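Local atomic coordinates of YciF Bacterial Stress Response Protein (PDB entry 4ERU), a protein that is of unknown function but has a ferritin-like helix-bundle fold, binds metal ions in its core and probably takes part in the bacterial stress response. Residues K7-L12 / A124-Q129; R36-E41 / Q45-H50; D62-V65 / G70-L73; N89-S94 / E99-A104. One frame throughout, in Å; residues are numbered along the deposited sequence. Where two conformers were deposited one is given.

Interaction 1: residues K7-L12 / A124-Q129; sequences KTVEDL and ATLAEQ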
loop_
_atom_site.group_PDB
_atom_site.type_symbol
_atom_site.label_atom_id
_atom_site.label_comp_id
_atom_site.label_asym_id
_atom_site.label_seq_id
_atom_site.Cartn_x
_atom_site.Cartn_y
_atom_site.Cartn_z
ATOM N N LYS A 7 -15.797 -0.164 18.516
ATOM C CA LYS A 7 -16.642 0.847 19.097
ATOM C C LYS A 7 -15.815 2.029 19.559
ATOM O O LYS A 7 -16.321 3.135 19.634
ATOM C CB LYS A 7 -17.461 0.273 20.262
ATOM C CG LYS A 7 -18.553 -0.715 19.855
ATOM C CD LYS A 7 -19.460 -1.039 21.057
ATOM C CE LYS A 7 -20.128 -2.415 20.932
ATOM N NZ LYS A 7 -19.122 -3.539 20.854
ATOM N N THR A 8 -14.549 1.795 19.881
ATOM C CA THR A 8 -13.704 2.829 20.470
ATOM C C THR A 8 -12.423 2.963 19.672
ATOM O O THR A 8 -12.036 2.014 19.008
ATOM C CB THR A 8 -13.270 2.440 21.898
ATOM O OG1 THR A 8 -12.610 1.163 21.863
ATOM C CG2 THR A 8 -14.465 2.375 22.840
ATOM N N VAL A 9 -11.762 4.122 19.774
ATOM C CA VAL A 9 -10.405 4.316 19.248
ATOM C C VAL A 9 -9.459 3.230 19.758
ATOM O O VAL A 9 -8.617 2.733 18.998
ATOM C CB VAL A 9 -9.829 5.737 19.523
ATOM C CG1 VAL A 9 -8.384 5.878 18.978
ATOM C CG2 VAL A 9 -10.693 6.790 18.848
ATOM N N GLU A 10 -9.613 2.851 21.025
ATOM C CA GLU A 10 -8.829 1.767 21.624
ATOM C C GLU A 10 -9.003 0.458 20.862
ATOM O O GLU A 10 -8.017 -0.206 20.560
ATOM C CB GLU A 10 -9.201 1.567 23.100
ATOM C CG GLU A 10 -8.886 2.773 24.025
ATOM C CD GLU A 10 -9.864 4.000 23.960
ATOM O OE1 GLU A 10 -10.785 4.112 23.100
ATOM O OE2 GLU A 10 -9.671 4.902 24.806
ATOM N N ASP A 11 -10.242 0.085 20.547
ATOM C CA ASP A 11 -10.507 -1.138 19.776
ATOM C C ASP A 11 -9.903 -1.040 18.384
ATOM O O ASP A 11 -9.400 -2.032 17.860
ATOM C CB ASP A 11 -12.007 -1.387 19.582
ATOM C CG ASP A 11 -12.756 -1.657 20.887
ATOM O OD1 ASP A 11 -12.167 -2.245 21.837
ATOM O OD2 ASP A 11 -13.956 -1.290 20.933
ATOM N N LEU A 12 -9.977 0.148 17.778
ATOM C CA LEU A 12 -9.473 0.329 16.420
ATOM C C LEU A 12 -7.994 0.061 16.425
ATOM O O LEU A 12 -7.513 -0.676 15.588
ATOM C CB LEU A 12 -9.747 1.737 15.877
ATOM C CG LEU A 12 -9.217 2.110 14.481
ATOM C CD1 LEU A 12 -9.696 1.121 13.402
ATOM C CD2 LEU A 12 -9.684 3.523 14.119
ATOM N N ALA A 124 0.917 4.994 14.641
ATOM C CA ALA A 124 1.627 6.021 15.359
ATOM C C ALA A 124 0.658 7.178 15.719
ATOM O O ALA A 124 0.642 7.632 16.868
ATOM C CB ALA A 124 2.822 6.517 14.582
ATOM N N THR A 125 -0.185 7.585 14.768
ATOM C CA THR A 125 -1.235 8.588 15.033
ATOM C C THR A 125 -2.147 8.205 16.212
ATOM O O THR A 125 -2.346 8.991 17.150
ATOM C CB THR A 125 -2.062 8.911 13.754
ATOM O OG1 THR A 125 -1.206 9.571 12.813
ATOM C CG2 THR A 125 -3.264 9.850 14.076
ATOM N N LEU A 126 -2.700 7.009 16.176
ATOM C CA LEU A 126 -3.585 6.566 17.224
ATOM C C LEU A 126 -2.837 6.366 18.549
ATOM O O LEU A 126 -3.403 6.616 19.597
ATOM C CB LEU A 126 -4.282 5.274 16.825
ATOM C CG LEU A 126 -5.122 5.295 15.549
ATOM C CD1 LEU A 126 -5.732 3.898 15.344
ATOM C CD2 LEU A 126 -6.190 6.373 15.574
ATOM N N ALA A 127 -1.586 5.896 18.496
ATOM C CA ALA A 127 -0.806 5.758 19.722
ATOM C C ALA A 127 -0.638 7.104 20.419
ATOM O O ALA A 127 -0.840 7.184 21.625
ATOM C CB ALA A 127 0.550 5.084 19.494
ATOM N N GLU A 128 -0.266 8.138 19.670
ATOM C CA GLU A 128 -0.130 9.500 20.194
ATOM C C GLU A 128 -1.422 9.988 20.831
ATOM O O GLU A 128 -1.420 10.468 21.967
ATOM C CB GLU A 128 0.327 10.479 19.101
ATOM C CG GLU A 128 0.676 11.880 19.646
ATOM C CD GLU A 128 1.671 12.645 18.762
ATOM O OE1 GLU A 128 1.594 12.538 17.518
ATOM O OE2 GLU A 128 2.536 13.368 19.308
ATOM N N GLN A 129 -2.526 9.822 20.109
ATOM C CA GLN A 129 -3.839 10.191 20.613
ATOM C C GLN A 129 -4.211 9.465 21.910
ATOM O O GLN A 129 -4.832 10.037 22.796
ATOM C CB GLN A 129 -4.892 9.936 19.539
ATOM C CG GLN A 129 -6.299 10.277 19.953
ATOM C CD GLN A 129 -7.298 10.148 18.819
ATOM O OE1 GLN A 129 -6.931 10.061 17.625
ATOM N NE2 GLN A 129 -8.584 10.167 19.185
#
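V9, in the first turn of helix 9-37, has its CA 7.5 Å from the CA of L126, near the C-terminal end of helix 99-130. Four side chains make the contact, and all but one are apolar. L126 divides its two methyls. CD2 of L126 lies 4.1 Å from CG1 of V9. CD1 of L126 sits 4.0 Å from CG of L12, and these two side chains cross at about a right angle. V9 is divided in the same way. Its CG1, anti to the backbone N (chi1 179°), faces L126, while CG2 of V9 lies 4.0 Å from NE2 of Q129. The extended chain of Q129 carries its amide out to the valine. A capping box starts helix 9-37 here. T8 is the N-cap, and its OG1 accepts from D11 N at 2.9 Å. In return OD2 of D11 accepts weakly from T8 N at 3.3 Å. The same OD2 receives K7 N through its anti lone pair, so this oxygen takes two backbone N-H groups, the one from T8 only weakly. In this ferritin-like bundle L126 also touches F13 and L16 of helix 9-37. L12 packs on A103 of the second subunit.

Interaction 2: residues R36-E41 / Q45-H50; sequences RATSNE and QAFQSH. With MG (magnesium ion), chain D; MLT (D-malate), chain C.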
loop_
_atom_site.group_PDB
_atom_site.type_symbol
_atom_site.label_atom_id
_atom_site.label_comp_id
_atom_site.label_asym_id
_atom_site.label_seq_id
_atom_site.Cartn_x
_atom_site.Cartn_y
_atom_site.Cartn_z
ATOM N N ARG A 36 15.331 -16.287 -2.806
ATOM C CA ARG A 36 15.858 -17.360 -3.704
ATOM C C ARG A 36 15.485 -17.115 -5.144
ATOM O O ARG A 36 16.248 -17.453 -6.045
ATOM C CB ARG A 36 15.283 -18.732 -3.331
ATOM C CG ARG A 36 15.688 -19.227 -2.006
ATOM C CD ARG A 36 15.334 -20.709 -1.840
ATOM N NE ARG A 36 13.911 -21.031 -1.929
ATOM C CZ ARG A 36 13.023 -21.003 -0.929
ATOM N NH1 ARG A 36 13.355 -20.635 0.304
ATOM N NH2 ARG A 36 11.769 -21.350 -1.172
ATOM N N ALA A 37 14.303 -16.521 -5.341
ATOM C CA ALA A 37 13.694 -16.360 -6.660
ATOM C C ALA A 37 14.423 -15.357 -7.539
ATOM O O ALA A 37 14.254 -15.347 -8.761
ATOM C CB ALA A 37 12.228 -15.979 -6.525
ATOM N N THR A 38 15.250 -14.521 -6.937
ATOM C CA THR A 38 16.011 -13.587 -7.749
ATOM C C THR A 38 17.443 -14.034 -7.957
ATOM O O THR A 38 18.106 -14.497 -7.012
ATOM C CB THR A 38 15.962 -12.135 -7.220
ATOM O OG1 THR A 38 16.918 -11.358 -7.949
ATOM C CG2 THR A 38 16.259 -12.055 -5.739
ATOM N N SER A 39 17.923 -13.893 -9.199
ATOM C CA SER A 39 19.332 -14.161 -9.532
ATOM C C SER A 39 20.214 -12.952 -9.223
ATOM O O SER A 39 21.435 -13.100 -9.097
ATOM C CB SER A 39 19.489 -14.541 -11.016
ATOM O OG SER A 39 18.745 -13.624 -11.811
ATOM N N ASN A 40 19.623 -11.760 -9.120
ATOM C CA ASN A 40 20.414 -10.589 -8.756
ATOM C C ASN A 40 20.806 -10.648 -7.297
ATOM O O ASN A 40 19.943 -10.662 -6.416
ATOM C CB ASN A 40 19.677 -9.283 -9.003
ATOM C CG ASN A 40 20.565 -8.081 -8.741
ATOM O OD1 ASN A 40 20.518 -7.478 -7.678
ATOM N ND2 ASN A 40 21.430 -7.766 -9.705
ATOM N N GLU A 41 22.110 -10.679 -7.041
ATOM C CA GLU A 41 22.634 -10.810 -5.687
ATOM C C GLU A 41 22.229 -9.668 -4.754
ATOM O O GLU A 41 21.808 -9.918 -3.624
ATOM C CB GLU A 41 24.158 -10.984 -5.706
ATOM C CG GLU A 41 24.602 -12.394 -5.338
ATOM C CD GLU A 41 24.128 -12.795 -3.957
ATOM O OE1 GLU A 41 24.397 -12.050 -2.984
ATOM O OE2 GLU A 41 23.480 -13.855 -3.844
ATOM N N GLN A 45 20.183 -9.981 -1.422
ATOM C CA GLN A 45 20.625 -9.482 -0.131
ATOM C C GLN A 45 19.602 -8.556 0.534
ATOM O O GLN A 45 19.478 -8.567 1.741
ATOM C CB GLN A 45 21.974 -8.769 -0.232
ATOM C CG GLN A 45 23.175 -9.741 -0.335
ATOM C CD GLN A 45 24.456 -9.078 -0.892
ATOM O OE1 GLN A 45 24.528 -7.848 -1.042
ATOM N NE2 GLN A 45 25.464 -9.898 -1.205
ATOM N N ALA A 46 18.894 -7.754 -0.258
ATOM C CA ALA A 46 17.914 -6.818 0.279
ATOM C C ALA A 46 16.778 -7.616 0.888
ATOM O O ALA A 46 16.286 -7.263 1.953
ATOM C CB ALA A 46 17.381 -5.882 -0.816
ATOM N N PHE A 47 16.383 -8.705 0.221
ATOM C CA PHE A 47 15.350 -9.585 0.772
ATOM C C PHE A 47 15.735 -10.250 2.097
ATOM O O PHE A 47 14.894 -10.333 3.000
ATOM C CB PHE A 47 14.819 -10.602 -0.248
ATOM C CG PHE A 47 13.882 -9.997 -1.294
ATOM C CD1 PHE A 47 12.852 -9.146 -0.925
ATOM C CD2 PHE A 47 14.039 -10.298 -2.652
ATOM C CE1 PHE A 47 11.985 -8.596 -1.889
ATOM C CE2 PHE A 47 13.181 -9.755 -3.633
ATOM C CZ PHE A 47 12.156 -8.889 -3.251
ATOM N N GLN A 48 16.985 -10.690 2.229
ATOM C CA GLN A 48 17.435 -11.283 3.494
ATOM C C GLN A 48 17.553 -10.221 4.591
ATOM O O GLN A 48 17.184 -10.487 5.732
ATOM C CB GLN A 48 18.744 -12.089 3.326
ATOM C CG GLN A 48 18.690 -13.174 2.220
ATOM C CD GLN A 48 18.103 -14.536 2.667
ATOM O OE1 GLN A 48 18.370 -15.570 2.030
ATOM N NE2 GLN A 48 17.322 -14.539 3.757
ATOM N N SER A 49 18.041 -9.026 4.248
ATOM C CA SER A 49 18.039 -7.884 5.193
ATOM C C SER A 49 16.633 -7.500 5.640
ATOM O O SER A 49 16.421 -7.150 6.788
ATOM C CB SER A 49 18.626 -6.609 4.579
ATOM O OG SER A 49 20.011 -6.696 4.518
ATOM N N HIS A 50 15.697 -7.490 4.707
ATOM C CA HIS A 50 14.337 -7.156 5.045
ATOM C C HIS A 50 13.724 -8.180 6.012
ATOM O O HIS A 50 12.968 -7.819 6.921
ATOM C CB HIS A 50 13.496 -7.062 3.780
ATOM C CG HIS A 50 12.154 -6.467 4.017
ATOM N ND1 HIS A 50 11.156 -6.479 3.064
ATOM C CD2 HIS A 50 11.642 -5.824 5.092
ATOM C CE1 HIS A 50 10.080 -5.884 3.550
ATOM N NE2 HIS A 50 10.346 -5.486 4.781
HETATM MG MG MG D . 8.092 -4.427 5.435
HETATM C C1 MLT C . 11.542 -20.628 -8.409
HETATM O O1 MLT C . 10.586 -20.724 -9.207
HETATM O O2 MLT C . 12.549 -19.923 -8.637
HETATM C C2 MLT C . 11.476 -21.393 -7.120
HETATM O O3 MLT C . 10.117 -21.758 -6.854
HETATM C C3 MLT C . 11.997 -20.521 -5.984
HETATM C C4 MLT C . 12.094 -21.344 -4.722
HETATM O O4 MLT C . 11.046 -21.588 -4.086
HETATM O O5 MLT C . 13.219 -21.746 -4.361
HETATM O O HOH W 1 8.576 -5.483 7.120
#
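The contact of T38 with F47 has a bound group on each of its two segments: D-malate on R36 and a magnesium ion on H50. CG2 of T38 approaches the edge of the F47 ring, 4.2 Å from CD2 and near the ring plane. The other branch of T38, OG1, is anti to the backbone N (chi1 170°). It accepts from N40 N at 3.0 Å in an ST turn and is also hydrogen-bonded to D102. The turn leads into helix 41-66. One early bond of that helix runs from Q45 N to E41 O at 2.7 Å. R36 grips one malate carboxylate with two N-H groups. NE reaches malate O5 at 2.6 Å, nearly straight at 172°, and NH2 reaches malate O4 at 3.0 Å. Both oxygens lie at the guanidinium edge. H50 points NE2 at the magnesium, 2.6 Å away and in the plane of the imidazole. E113, E116, E146 and a water share this metal. The paired bonds fix how the malate carboxylate is turned and probably favour its ionised form. The H50 bond is long for magnesium, consistent with a loose hold on this ion.

Interaction 3: residues D62-V65 / G70-L73; sequences DQIV and GIKL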
loop_
_atom_site.group_PDB
_atom_site.type_symbol
_atom_site.label_atom_id
_atom_site.label_comp_id
_atom_site.label_asym_id
_atom_site.label_seq_id
_atom_site.Cartn_x
_atom_site.Cartn_y
_atom_site.Cartn_z
ATOM N N ASP A 62 5.676 -7.023 20.105
ATOM C CA ASP A 62 5.560 -7.678 21.423
ATOM C C ASP A 62 5.822 -6.685 22.564
ATOM O O ASP A 62 5.061 -6.640 23.527
ATOM C CB ASP A 62 6.467 -8.905 21.560
ATOM C CG ASP A 62 6.084 -10.014 20.617
ATOM O OD1 ASP A 62 4.894 -10.116 20.226
ATOM O OD2 ASP A 62 6.984 -10.788 20.252
ATOM N N GLN A 63 6.877 -5.884 22.425
ATOM C CA GLN A 63 7.157 -4.775 23.356
ATOM C C GLN A 63 6.046 -3.744 23.493
ATOM O O GLN A 63 5.760 -3.287 24.599
ATOM C CB GLN A 63 8.446 -4.061 22.982
ATOM C CG GLN A 63 9.689 -4.888 23.152
ATOM C CD GLN A 63 10.911 -4.091 22.753
ATOM O OE1 GLN A 63 11.782 -4.587 22.057
ATOM N NE2 GLN A 63 10.964 -2.829 23.181
ATOM N N ILE A 64 5.433 -3.348 22.379
ATOM C CA ILE A 64 4.253 -2.473 22.410
ATOM C C ILE A 64 3.122 -3.116 23.242
ATOM O O ILE A 64 2.467 -2.439 24.051
ATOM C CB ILE A 64 3.759 -2.116 20.968
ATOM C CG1 ILE A 64 4.701 -1.088 20.324
ATOM C CG2 ILE A 64 2.316 -1.616 20.981
ATOM C CD1 ILE A 64 4.745 -1.111 18.776
ATOM N N VAL A 65 2.906 -4.413 23.028
ATOM C CA VAL A 65 1.861 -5.158 23.720
ATOM C C VAL A 65 2.140 -5.221 25.238
ATOM O O VAL A 65 1.228 -5.013 26.041
ATOM C CB VAL A 65 1.648 -6.558 23.094
ATOM C CG1 VAL A 65 0.645 -7.395 23.906
ATOM C CG2 VAL A 65 1.157 -6.409 21.664
ATOM N N GLY A 70 -4.352 -3.826 28.581
ATOM C CA GLY A 70 -5.484 -3.606 27.688
ATOM C C GLY A 70 -5.090 -3.303 26.238
ATOM O O GLY A 70 -5.951 -2.960 25.428
ATOM N N ILE A 71 -3.793 -3.368 25.916
ATOM C CA ILE A 71 -3.390 -3.693 24.556
ATOM C C ILE A 71 -3.221 -5.201 24.581
ATOM O O ILE A 71 -2.281 -5.715 25.174
ATOM C CB ILE A 71 -2.071 -3.051 24.102
ATOM C CG1 ILE A 71 -2.217 -1.544 23.941
ATOM C CG2 ILE A 71 -1.641 -3.675 22.747
ATOM C CD1 ILE A 71 -0.929 -0.867 23.532
ATOM N N LYS A 72 -4.180 -5.898 23.994
ATOM C CA LYS A 72 -4.111 -7.336 23.829
ATOM C C LYS A 72 -4.366 -7.641 22.352
ATOM O O LYS A 72 -5.384 -7.203 21.817
ATOM C CB LYS A 72 -5.163 -8.022 24.713
ATOM C CG LYS A 72 -5.526 -9.476 24.288
ATOM C CD LYS A 72 -5.929 -10.351 25.506
ATOM C CE LYS A 72 -6.296 -11.788 25.061
ATOM N NZ LYS A 72 -7.728 -11.864 24.573
ATOM N N LEU A 73 -3.465 -8.385 21.710
ATOM C CA LEU A 73 -3.621 -8.790 20.295
ATOM C C LEU A 73 -4.698 -9.841 20.067
ATOM O O LEU A 73 -4.849 -10.756 20.872
ATOM C CB LEU A 73 -2.305 -9.331 19.739
ATOM C CG LEU A 73 -1.111 -8.382 19.784
ATOM C CD1 LEU A 73 0.110 -9.052 19.204
ATOM C CD2 LEU A 73 -1.425 -7.085 19.047
#
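V65, on helix 41-66, meets I71 and L73 of the loop that follows, and its CA lies 5.5 Å from the CA of I71. At CB the valine is 4.4 Å from CG2 of I71. From there the two branches part. CG1, anti to the backbone N (chi1 174°), lies 3.6 Å from the backbone O of I71. CG2 goes to the fork of the leucine, 3.5 Å from CG of L73, with both L73 methyls little farther off. The same V65 CG2 also touches CG2 of I71 at 4.1 Å. I71 reaches back one residue along the helix. Its CD1 lies 3.8 Å from O of I64 and 4.2 Å from CG2 of I64. That carbonyl is hydrogen-bonded to S67. The loop thus folds back against the helix it has just left. Helix 9-37 adds to the same packing: I71 touches F13, and L73 touches L17 and Y21. I64 packs on A135, L138 and L139 of helix 133-159. Across the two segments the contact is made by methyl and methine groups, with two carbonyl oxygens among them. It therefore depends on shape and burial, and V65 CG2 against the fork of L73 is its tight point.

Interaction 4: residues N89-S94 / E99-A104; sequences NEVIES and EVRDAA. With MLT (D-malate), chain C.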
loop_
_atom_site.group_PDB
_atom_site.type_symbol
_atom_site.label_atom_id
_atom_site.label_comp_id
_atom_site.label_asym_id
_atom_site.label_seq_id
_atom_site.Cartn_x
_atom_site.Cartn_y
_atom_site.Cartn_z
ATOM N N ASN A 89 4.212 -14.222 -5.426
ATOM C CA ASN A 89 4.388 -15.609 -5.851
ATOM C C ASN A 89 3.949 -15.861 -7.283
ATOM O O ASN A 89 4.589 -16.661 -7.972
ATOM C CB ASN A 89 3.741 -16.614 -4.871
ATOM C CG ASN A 89 4.441 -16.617 -3.522
ATOM O OD1 ASN A 89 5.651 -16.362 -3.439
ATOM N ND2 ASN A 89 3.683 -16.851 -2.455
ATOM N N GLU A 90 2.872 -15.199 -7.719
ATOM C CA GLU A 90 2.418 -15.292 -9.111
ATOM C C GLU A 90 3.482 -14.702 -10.063
ATOM O O GLU A 90 3.713 -15.213 -11.151
ATOM C CB GLU A 90 1.060 -14.594 -9.323
ATOM C CG GLU A 90 0.425 -14.879 -10.739
ATOM C CD GLU A 90 -0.731 -13.910 -11.157
ATOM O OE1 GLU A 90 -0.920 -12.859 -10.484
ATOM O OE2 GLU A 90 -1.444 -14.198 -12.173
ATOM N N VAL A 91 4.131 -13.626 -9.638
ATOM C CA VAL A 91 5.221 -13.079 -10.395
ATOM C C VAL A 91 6.288 -14.148 -10.646
ATOM O O VAL A 91 6.756 -14.303 -11.774
ATOM C CB VAL A 91 5.816 -11.812 -9.700
ATOM C CG1 VAL A 91 7.228 -11.499 -10.211
ATOM C CG2 VAL A 91 4.853 -10.613 -9.906
ATOM N N ILE A 92 6.671 -14.879 -9.605
ATOM C CA ILE A 92 7.698 -15.918 -9.749
ATOM C C ILE A 92 7.286 -17.016 -10.744
ATOM O O ILE A 92 8.082 -17.405 -11.603
ATOM C CB ILE A 92 8.084 -16.528 -8.399
ATOM C CG1 ILE A 92 8.643 -15.442 -7.460
ATOM C CG2 ILE A 92 9.057 -17.682 -8.605
ATOM C CD1 ILE A 92 8.665 -15.881 -5.963
ATOM N N GLU A 93 6.056 -17.506 -10.644
ATOM C CA GLU A 93 5.598 -18.524 -11.586
ATOM C C GLU A 93 5.436 -17.991 -13.018
ATOM O O GLU A 93 5.520 -18.760 -13.957
ATOM C CB GLU A 93 4.320 -19.216 -11.093
ATOM C CG GLU A 93 4.489 -19.961 -9.768
ATOM C CD GLU A 93 5.571 -21.033 -9.811
ATOM O OE1 GLU A 93 5.562 -21.850 -10.750
ATOM O OE2 GLU A 93 6.426 -21.062 -8.897
ATOM N N SER A 94 5.245 -16.682 -13.186
ATOM C CA SER A 94 4.933 -16.117 -14.509
ATOM C C SER A 94 6.115 -15.544 -15.277
ATOM O O SER A 94 5.925 -14.868 -16.292
ATOM C CB SER A 94 3.909 -14.990 -14.366
ATOM O OG SER A 94 2.702 -15.484 -13.831
ATOM N N GLU A 99 16.181 -10.352 -15.092
ATOM C CA GLU A 99 15.975 -8.963 -14.712
ATOM C C GLU A 99 14.515 -8.524 -14.781
ATOM O O GLU A 99 14.128 -7.600 -14.081
ATOM C CB GLU A 99 16.890 -8.010 -15.512
ATOM C CG GLU A 99 16.642 -7.986 -17.014
ATOM C CD GLU A 99 17.100 -9.287 -17.741
ATOM O OE1 GLU A 99 16.554 -9.558 -18.838
ATOM O OE2 GLU A 99 17.981 -10.038 -17.228
ATOM N N VAL A 100 13.714 -9.190 -15.604
ATOM C CA VAL A 100 12.307 -8.868 -15.736
ATOM C C VAL A 100 11.583 -9.352 -14.479
ATOM O O VAL A 100 10.756 -8.641 -13.907
ATOM C CB VAL A 100 11.670 -9.503 -17.015
ATOM C CG1 VAL A 100 10.165 -9.177 -17.105
ATOM C CG2 VAL A 100 12.415 -9.036 -18.316
ATOM N N ARG A 101 11.907 -10.566 -14.048
ATOM C CA ARG A 101 11.403 -11.019 -12.768
ATOM C C ARG A 101 11.838 -10.044 -11.666
ATOM O O ARG A 101 11.025 -9.632 -10.829
ATOM C CB ARG A 101 11.860 -12.451 -12.435
ATOM C CG ARG A 101 11.225 -12.924 -11.111
ATOM C CD ARG A 101 11.812 -14.218 -10.606
ATOM N NE ARG A 101 11.355 -15.317 -11.434
ATOM C CZ ARG A 101 11.721 -16.583 -11.281
ATOM N NH1 ARG A 101 12.594 -16.953 -10.343
ATOM N NH2 ARG A 101 11.209 -17.471 -12.096
ATOM N N ASP A 102 13.104 -9.647 -11.677
ATOM C CA ASP A 102 13.587 -8.765 -10.623
ATOM C C ASP A 102 12.741 -7.480 -10.537
ATOM O O ASP A 102 12.296 -7.100 -9.450
ATOM C CB ASP A 102 15.053 -8.406 -10.814
ATOM C CG ASP A 102 15.974 -9.602 -10.595
ATOM O OD1 ASP A 102 15.519 -10.643 -10.064
ATOM O OD2 ASP A 102 17.148 -9.519 -11.000
ATOM N N ALA A 103 12.539 -6.840 -11.683
ATOM C CA ALA A 103 11.704 -5.634 -11.768
ATOM C C ALA A 103 10.332 -5.870 -11.155
ATOM O O ALA A 103 9.816 -5.024 -10.431
ATOM C CB ALA A 103 11.568 -5.170 -13.229
ATOM N N ALA A 104 9.746 -7.024 -11.444
ATOM C CA ALA A 104 8.376 -7.318 -11.049
ATOM C C ALA A 104 8.279 -7.695 -9.581
ATOM O O ALA A 104 7.288 -7.370 -8.910
ATOM C CB ALA A 104 7.791 -8.425 -11.953
HETATM C C1 MLT C . 11.542 -20.628 -8.409
HETATM O O1 MLT C . 10.586 -20.724 -9.207
HETATM O O2 MLT C . 12.549 -19.923 -8.637
HETATM C C2 MLT C . 11.476 -21.393 -7.120
HETATM O O3 MLT C . 10.117 -21.758 -6.854
HETATM C C3 MLT C . 11.997 -20.521 -5.984
HETATM C C4 MLT C . 12.094 -21.344 -4.722
HETATM O O4 MLT C . 11.046 -21.588 -4.086
HETATM O O5 MLT C . 13.219 -21.746 -4.361
#
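The guanidinium of R101 carries the CG2 methyl of I92 on one face, 3.9 Å above the plane and over its centre. A malate oxygen, O2, approaches the group obliquely. The bond from R101 NH1 to malate O2 is weak, 3.4 Å long with an angle of 140°. NH1 has a stronger partner in A37 O, and NE of R101 is hydrogen-bonded to T95. NH2 comes within 3.2 Å of I92 O, but the angle is too poor for a hydrogen bond. The arginine bends at chi3 (-73°), which swings its end over the isoleucine. I92 CG2 then touches both the guanidinium and the ligand, lying 3.5 Å from malate O1. One turn along helix 99-130 the contact is purely apolar: CG1 of V91 packs 3.6 Å from CB of A104. A104 also touches L12 of the second subunit. S94 is the first residue past helix 79-93; its OG donates to E90 O at 2.9 Å from above the carbonyl plane. The two short helical segments run antiparallel, at 170°, with their axes 9.7 Å apart. N98 lies in the short connection and accepts from V100 N and R101 N. The arrangement is a helical hairpin in a ferritin-like bundle. The two helices, next to their connection, give I92 and R101 to the D-malate pocket, which also holds K33 and R36.

In the fold
The contacts fall at the two ends of the bundle. Interactions 1 and 3 share one end, with centres 13 Å apart and nearest atoms about 6 Å apart. Interactions 2 and 4 share the other, also with centres 13 Å apart, and they touch. T38 OG1 lies 2.6 Å from D102 OD1, and A37 O lies 2.8 Å from R101 NH1, both probable hydrogen bonds. D-malate lies beside this joint, hydrogen-bonded to R36 and weakly to R101. H50 of interaction 2 leads inward to the metal site, and I64 of interaction 3 has its side chain about 11 Å from a magnesium. Interactions 1 and 4, with centres 38 Å apart, both touch the second subunit.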